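Local coordinates for phage-like element PBSX protein XepA (Bacillus subtilis, PDB 6IA5) that is of unknown function and does not seem to be involved in host cell lysis, though it belongs to a prophage lytic cassette and assembles as a pentamer, at residues 48-59 / 117-126. Residues are numbered along the deposited sequence; the frame is centred on the assembly and turned at random.
Sequences LKATEAYSQLGQ and RYYRFRYVNG
Lys-49 O is gripped from opposite faces of its carbonyl plane by Asn-125 ND2, at 2.9 Å, and by Glu-52 N, the bond that closes the type II turn 49-52. The Asn-125 bond is nearly straight (168°), yet its donor stands well above the carbonyl plane of Lys-49, while the oxygen lies close to the plane of the asparagine amide. The amide reaches across to the turn because CG of Asn-125 lies anti to the backbone N (chi1 -174°); ND2 also binds Leu-128 O.

Beyond the turn, strand 53-60 runs antiparallel to strand 118-125 as an outermost strand of its four-stranded sheet. Tyr-54 and Tyr-123 form a hydrogen-bonded pair, Tyr-54 N meeting Tyr-123 O at 2.7 Å. After the Ser-55/Arg-122 pair the ladder breaks, and the register shifts by one residue before Gln-59 pairs with Tyr-119. Gln-56 bridges the break: its N donates to Phe-121 O, and its extended side chain carries OE1 across to strand 118-125, where Phe-121 N lies in the carbonyl plane, on a lone pair, at 3.0 Å. Gln-137 NE2, from the facing sheet, also binds this OE1. A water links Gln-56 O to Arg-120 NH1, whose guanidinium is further held by Glu-85.

Across the second ladder, Gln-59 CB lies over one face of the Tyr-119 ring in a CH-pi contact, 3.5 Å from the centroid. The chain bends at chi2 (-73°), carrying NE2 back to Leu-57 O at 2.8 Å.

Side-chain amides thus do backbone work here: Asn-125 ties down the turn, and buried Gln-56 supplies the acceptor for Phe-121 N where the ladder is interrupted.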
ATOM      1  N   LEU E  48     -40.562  25.535   5.823  1.00 42.71           N
ATOM      2  CA  LEU E  48     -41.203  24.793   6.900  1.00 48.73           C
ATOM      3  C   LEU E  48     -41.445  25.729   8.085  1.00 51.00           C
ATOM      4  O   LEU E  48     -40.643  26.623   8.342  1.00 48.55           O
ATOM      5  CB  LEU E  48     -40.286  23.641   7.331  1.00 43.78           C
ATOM      6  CG  LEU E  48     -40.065  22.520   6.309  1.00 44.48           C
ATOM      7  CD1 LEU E  48     -38.901  21.630   6.734  1.00 38.66           C
ATOM      8  CD2 LEU E  48     -41.325  21.682   6.117  1.00 40.42           C
ATOM      9  N   LYS E  49     -42.529  25.478   8.831  1.00 50.11           N
ATOM     10  CA  LYS E  49     -42.771  26.178  10.085  1.00 50.63           C
ATOM     11  C   LYS E  49     -41.787  25.646  11.122  1.00 49.79           C
ATOM     12  O   LYS E  49     -41.153  24.611  10.895  1.00 47.88           O
ATOM     13  CB  LYS E  49     -44.220  25.990  10.544  1.00 51.37           C
ATOM     14  CG  LYS E  49     -45.278  26.467   9.559  1.00 57.06           C
ATOM     15  CD  LYS E  49     -45.998  25.354   8.864  1.00 67.95           C
ATOM     16  CE  LYS E  49     -47.229  24.920   9.620  1.00 74.08           C
ATOM     17  NZ  LYS E  49     -48.068  26.102   9.919  1.00 71.84           N
ATOM     18  N   ALA E  50     -41.666  26.349  12.255  1.00 47.99           N
ATOM     19  CA  ALA E  50     -40.855  25.858  13.358  1.00 51.80           C
ATOM     20  C   ALA E  50     -41.289  24.441  13.708  1.00 51.47           C
ATOM     21  O   ALA E  50     -42.489  24.183  13.825  1.00 64.61           O
ATOM     22  CB  ALA E  50     -40.981  26.774  14.556  1.00 55.64           C
ATOM     23  N   THR E  51     -40.308  23.532  13.843  1.00 51.42           N
ATOM     24  CA  THR E  51     -40.514  22.147  14.272  1.00 46.06           C
ATOM     25  C   THR E  51     -41.120  21.276  13.164  1.00 43.18           C
ATOM     26  O   THR E  51     -41.179  20.067  13.350  1.00 47.68           O
ATOM     27  CB  THR E  51     -41.452  22.154  15.506  1.00 51.07           C
ATOM     28  OG1 THR E  51     -40.804  22.518  16.727  1.00 57.41           O
ATOM     29  CG2 THR E  51     -42.437  21.014  15.644  1.00 50.10           C
ATOM     30  N   GLU E  52     -41.579  21.856  12.043  1.00 40.00           N
ATOM     31  CA  GLU E  52     -42.223  21.062  11.007  1.00 44.06           C
ATOM     32  C   GLU E  52     -41.171  20.236  10.247  1.00 45.29           C
ATOM     33  O   GLU E  52     -40.031  20.674  10.052  1.00 44.94           O
ATOM     34  CB  GLU E  52     -42.970  21.997  10.050  1.00 43.58           C
ATOM     35  CG  GLU E  52     -43.904  21.277   9.097  1.00 48.61           C
ATOM     36  CD  GLU E  52     -44.518  22.134   8.006  1.00 49.51           C
ATOM     37  OE1 GLU E  52     -44.205  23.357   7.932  1.00 48.54           O
ATOM     38  OE2 GLU E  52     -45.315  21.573   7.222  1.00 61.25           O
ATOM     39  N   ALA E  53     -41.574  19.037   9.809  1.00 47.54           N
ATOM     40  CA  ALA E  53     -40.718  18.111   9.080  1.00 49.43           C
ATOM     41  C   ALA E  53     -41.176  17.992   7.629  1.00 51.93           C
ATOM     42  O   ALA E  53     -42.368  18.063   7.336  1.00 55.97           O
ATOM     43  CB  ALA E  53     -40.721  16.758   9.738  1.00 46.33           C
ATOM     44  N   TYR E  54     -40.199  17.839   6.725  1.00 50.12           N
ATOM     45  CA  TYR E  54     -40.450  17.321   5.389  1.00 45.52           C
ATOM     46  C   TYR E  54     -40.049  15.842   5.365  1.00 41.83           C
ATOM     47  O   TYR E  54     -38.970  15.492   5.829  1.00 45.15           O
ATOM     48  CB  TYR E  54     -39.660  18.125   4.348  1.00 43.87           C
ATOM     49  CG  TYR E  54     -39.573  17.397   3.029  1.00 43.09           C
ATOM     50  CD1 TYR E  54     -40.632  17.413   2.128  1.00 41.61           C
ATOM     51  CD2 TYR E  54     -38.460  16.625   2.726  1.00 40.12           C
ATOM     52  CE1 TYR E  54     -40.570  16.706   0.936  1.00 42.31           C
ATOM     53  CE2 TYR E  54     -38.379  15.917   1.536  1.00 39.43           C
ATOM     54  CZ  TYR E  54     -39.434  15.963   0.639  1.00 42.01           C
ATOM     55  OH  TYR E  54     -39.363  15.229  -0.507  1.00 41.99           O
ATOM     56  N   SER E  55     -40.922  14.977   4.832  1.00 45.32           N
ATOM     57  CA  SER E  55     -40.643  13.556   4.686  1.00 42.36           C
ATOM     58  C   SER E  55     -40.843  13.153   3.238  1.00 41.57           C
ATOM     59  O   SER E  55     -41.951  13.223   2.731  1.00 33.88           O
ATOM     60  CB  SER E  55     -41.541  12.722   5.544  1.00 41.83           C
ATOM     61  OG  SER E  55     -41.002  12.616   6.837  1.00 55.30           O
ATOM     62  N   GLN E  56     -39.763  12.732   2.583  1.00 39.03           N
ATOM     63  CA  GLN E  56     -39.858  12.238   1.219  1.00 35.00           C
ATOM     64  C   GLN E  56     -40.614  10.913   1.266  1.00 34.98           C
ATOM     65  O   GLN E  56     -40.408  10.138   2.210  1.00 34.71           O
ATOM     66  CB  GLN E  56     -38.432  11.990   0.688  1.00 30.24           C
ATOM     67  CG  GLN E  56     -38.402  11.555  -0.761  1.00 31.30           C
ATOM     68  CD  GLN E  56     -36.994  11.275  -1.250  1.00 38.10           C
ATOM     69  OE1 GLN E  56     -36.084  10.924  -0.477  1.00 33.73           O
ATOM     70  NE2 GLN E  56     -36.815  11.432  -2.559  1.00 31.40           N
ATOM     71  N   LEU E  57     -41.439  10.630   0.240  1.00 35.70           N
ATOM     72  CA  LEU E  57     -42.018   9.292   0.162  1.00 37.20           C
ATOM     73  C   LEU E  57     -40.899   8.298  -0.064  1.00 39.10           C
ATOM     74  O   LEU E  57     -39.941   8.619  -0.768  1.00 39.76           O
ATOM     75  CB  LEU E  57     -43.053   9.205  -0.966  1.00 43.56           C
ATOM     76  CG  LEU E  57     -44.338  10.011  -0.738  1.00 50.79           C
ATOM     77  CD1 LEU E  57     -45.332   9.772  -1.866  1.00 52.43           C
ATOM     78  CD2 LEU E  57     -44.989   9.671   0.606  1.00 49.65           C
ATOM     79  N   GLY E  58     -41.052   7.095   0.508  1.00 38.09           N
ATOM     80  CA  GLY E  58     -40.077   6.027   0.339  1.00 37.99           C
ATOM     81  C   GLY E  58     -39.762   5.792  -1.137  1.00 41.20           C
ATOM     82  O   GLY E  58     -40.668   5.741  -1.968  1.00 43.32           O
ATOM     83  N   GLN E  59     -38.467   5.710  -1.452  1.00 39.16           N
ATOM     84  CA  GLN E  59     -37.981   5.503  -2.811  1.00 34.93           C
ATOM     85  C   GLN E  59     -37.503   4.059  -2.922  1.00 32.68           C
ATOM     86  O   GLN E  59     -36.635   3.638  -2.168  1.00 33.60           O
ATOM     87  CB  GLN E  59     -36.804   6.448  -3.076  1.00 36.80           C
ATOM     88  CG  GLN E  59     -37.099   7.918  -2.800  1.00 33.98           C
ATOM     89  CD  GLN E  59     -38.003   8.493  -3.858  1.00 37.45           C
ATOM     90  OE1 GLN E  59     -37.607   8.676  -5.008  1.00 38.24           O
ATOM     91  NE2 GLN E  59     -39.230   8.811  -3.477  1.00 34.74           N
ATOM     92  N   ARG E 117     -34.494  -1.947   1.163  1.00 33.25           N
ATOM     93  CA  ARG E 117     -35.137  -1.776  -0.125  1.00 36.65           C
ATOM     94  C   ARG E 117     -35.457  -0.306  -0.442  1.00 37.42           C
ATOM     95  O   ARG E 117     -35.362   0.104  -1.597  1.00 36.87           O
ATOM     96  CB  ARG E 117     -36.357  -2.688  -0.226  1.00 37.16           C
ATOM     97  CG  ARG E 117     -37.070  -2.546  -1.559  1.00 38.92           C
ATOM     98  CD  ARG E 117     -38.085  -3.648  -1.750  1.00 40.39           C
ATOM     99  NE  ARG E 117     -38.789  -3.304  -2.968  1.00 37.10           N
ATOM    100  CZ  ARG E 117     -39.746  -4.042  -3.517  1.00 40.99           C
ATOM    101  NH1 ARG E 117     -40.159  -5.145  -2.926  1.00 38.41           N
ATOM    102  NH2 ARG E 117     -40.298  -3.662  -4.652  1.00 38.90           N
ATOM    103  N   TYR E 118     -35.853   0.480   0.567  1.00 33.35           N
ATOM    104  CA  TYR E 118     -36.374   1.826   0.364  1.00 34.53           C
ATOM    105  C   TYR E 118     -35.498   2.828   1.104  1.00 32.36           C
ATOM    106  O   TYR E 118     -35.005   2.523   2.195  1.00 33.80           O
ATOM    107  CB  TYR E 118     -37.802   1.948   0.923  1.00 34.76           C
ATOM    108  CG  TYR E 118     -38.780   0.983   0.303  1.00 36.99           C
ATOM    109  CD1 TYR E 118     -39.450   1.306  -0.868  1.00 38.16           C
ATOM    110  CD2 TYR E 118     -39.007  -0.266   0.865  1.00 38.18           C
ATOM    111  CE1 TYR E 118     -40.337   0.418  -1.459  1.00 42.96           C
ATOM    112  CE2 TYR E 118     -39.885  -1.166   0.287  1.00 39.30           C
ATOM    113  CZ  TYR E 118     -40.558  -0.811  -0.871  1.00 42.33           C
ATOM    114  OH  TYR E 118     -41.425  -1.679  -1.457  1.00 48.93           O
ATOM    115  N   TYR E 119     -35.333   4.015   0.507  1.00 31.10           N
ATOM    116  CA  TYR E 119     -34.606   5.109   1.140  1.00 31.72           C
ATOM    117  C   TYR E 119     -35.500   6.348   1.135  1.00 34.63           C
ATOM    118  O   TYR E 119     -36.427   6.436   0.322  1.00 31.61           O
ATOM    119  CB  TYR E 119     -33.256   5.370   0.444  1.00 28.81           C
ATOM    120  CG  TYR E 119     -33.342   5.720  -1.021  1.00 30.07           C
ATOM    121  CD1 TYR E 119     -33.424   4.724  -1.991  1.00 29.21           C
ATOM    122  CD2 TYR E 119     -33.357   7.045  -1.449  1.00 28.77           C
ATOM    123  CE1 TYR E 119     -33.526   5.031  -3.340  1.00 27.33           C
ATOM    124  CE2 TYR E 119     -33.439   7.363  -2.801  1.00 27.38           C
ATOM    125  CZ  TYR E 119     -33.524   6.355  -3.748  1.00 29.38           C
ATOM    126  OH  TYR E 119     -33.647   6.675  -5.071  1.00 30.76           O
ATOM    127  N   ARG E 120     -35.194   7.310   2.027  1.00 31.42           N
ATOM    128  CA  ARG E 120     -35.845   8.606   1.978  1.00 33.05           C
ATOM    129  C   ARG E 120     -34.988   9.619   2.723  1.00 29.89           C
ATOM    130  O   ARG E 120     -34.145   9.245   3.550  1.00 33.28           O
ATOM    131  CB  ARG E 120     -37.227   8.544   2.664  1.00 33.41           C
ATOM    132  CG  ARG E 120     -37.142   8.546   4.185  1.00 35.70           C
ATOM    133  CD  ARG E 120     -38.532   8.552   4.821  1.00 39.74           C
ATOM    134  NE  ARG E 120     -38.417   8.547   6.273  1.00 39.40           N
ATOM    135  CZ  ARG E 120     -39.452   8.414   7.105  1.00 41.44           C
ATOM    136  NH1 ARG E 120     -40.676   8.323   6.621  1.00 34.75           N
ATOM    137  NH2 ARG E 120     -39.259   8.351   8.413  1.00 37.61           N
ATOM    138  N   PHE E 121     -35.216  10.895   2.396  1.00 27.55           N
ATOM    139  CA  PHE E 121     -34.751  11.999   3.209  1.00 31.96           C
ATOM    140  C   PHE E 121     -35.917  12.455   4.083  1.00 33.86           C
ATOM    141  O   PHE E 121     -37.063  12.494   3.634  1.00 35.64           O
ATOM    142  CB  PHE E 121     -34.304  13.170   2.327  1.00 33.00           C
ATOM    143  CG  PHE E 121     -32.978  12.978   1.625  1.00 33.12           C
ATOM    144  CD1 PHE E 121     -32.285  11.773   1.707  1.00 31.76           C
ATOM    145  CD2 PHE E 121     -32.431  14.008   0.875  1.00 33.31           C
ATOM    146  CE1 PHE E 121     -31.069  11.603   1.045  1.00 32.03           C
ATOM    147  CE2 PHE E 121     -31.224  13.829   0.205  1.00 35.21           C
ATOM    148  CZ  PHE E 121     -30.549  12.633   0.286  1.00 32.44           C
ATOM    149  N   ARG E 122     -35.586  12.807   5.327  1.00 35.46           N
ATOM    150  CA  ARG E 122     -36.519  13.449   6.236  1.00 37.75           C
ATOM    151  C   ARG E 122     -35.780  14.631   6.853  1.00 33.50           C
ATOM    152  O   ARG E 122     -34.711  14.464   7.437  1.00 36.40           O
ATOM    153  CB  ARG E 122     -37.037  12.438   7.273  1.00 38.55           C
ATOM    154  CG  ARG E 122     -38.036  13.007   8.275  1.00 41.26           C
ATOM    155  CD  ARG E 122     -38.634  11.942   9.197  1.00 38.26           C
ATOM    156  NE  ARG E 122     -37.622  11.251   9.992  1.00 36.76           N
ATOM    157  CZ  ARG E 122     -37.086  11.692  11.133  1.00 41.24           C
ATOM    158  NH1 ARG E 122     -37.523  12.806  11.701  1.00 37.58           N
ATOM    159  NH2 ARG E 122     -36.089  11.035  11.700  1.00 38.37           N
ATOM    160  N   TYR E 123     -36.340  15.831   6.689  1.00 33.49           N
ATOM    161  CA  TYR E 123     -35.717  17.041   7.191  1.00 37.55           C
ATOM    162  C   TYR E 123     -36.614  17.642   8.279  1.00 37.85           C
ATOM    163  O   TYR E 123     -37.780  17.914   8.011  1.00 39.24           O
ATOM    164  CB  TYR E 123     -35.546  18.053   6.058  1.00 35.02           C
ATOM    165  CG  TYR E 123     -34.767  19.268   6.487  1.00 39.14           C
ATOM    166  CD1 TYR E 123     -35.376  20.307   7.182  1.00 37.96           C
ATOM    167  CD2 TYR E 123     -33.406  19.358   6.237  1.00 38.43           C
ATOM    168  CE1 TYR E 123     -34.650  21.411   7.603  1.00 38.46           C
ATOM    169  CE2 TYR E 123     -32.662  20.452   6.658  1.00 36.53           C
ATOM    170  CZ  TYR E 123     -33.292  21.483   7.342  1.00 37.90           C
ATOM    171  OH  TYR E 123     -32.574  22.567   7.774  1.00 37.92           O
ATOM    172  N   VAL E 124     -36.062  17.847   9.482  1.00 37.62           N
ATOM    173  CA  VAL E 124     -36.818  18.441  10.581  1.00 39.05           C
ATOM    174  C   VAL E 124     -36.305  19.857  10.833  1.00 39.95           C
ATOM    175  O   VAL E 124     -35.146  20.035  11.211  1.00 39.76           O
ATOM    176  CB  VAL E 124     -36.748  17.590  11.863  1.00 36.70           C
ATOM    177  CG1 VAL E 124     -37.546  18.216  13.010  1.00 39.88           C
ATOM    178  CG2 VAL E 124     -37.192  16.147  11.621  1.00 33.82           C
ATOM    179  N   ASN E 125     -37.173  20.859  10.625  1.00 37.37           N
ATOM    180  CA  ASN E 125     -36.808  22.254  10.870  1.00 41.89           C
ATOM    181  C   ASN E 125     -36.680  22.486  12.379  1.00 42.99           C
ATOM    182  O   ASN E 125     -37.391  21.846  13.154  1.00 46.62           O
ATOM    183  CB  ASN E 125     -37.825  23.220  10.251  1.00 40.13           C
ATOM    184  CG  ASN E 125     -37.422  24.675  10.362  1.00 41.59           C
ATOM    185  OD1 ASN E 125     -36.237  25.000  10.345  1.00 38.46           O
ATOM    186  ND2 ASN E 125     -38.405  25.558  10.473  1.00 43.28           N
ATOM    187  N   GLY E 126     -35.762  23.373  12.782  1.00 38.78           N
ATOM    188  CA  GLY E 126     -35.570  23.707  14.186  1.00 42.45           C
ATOM    189  C   GLY E 126     -36.661  24.669  14.686  1.00 46.56           C
ATOM    190  O   GLY E 126     -37.740  24.760  14.091  1.00 44.48           O
TER
HETATM  191  O   HOH W   1     -41.968   8.526   3.874  1.00 45.96           O
HETATM  192  O   HOH W   2     -34.914   8.777  -5.885  1.00 36.02           O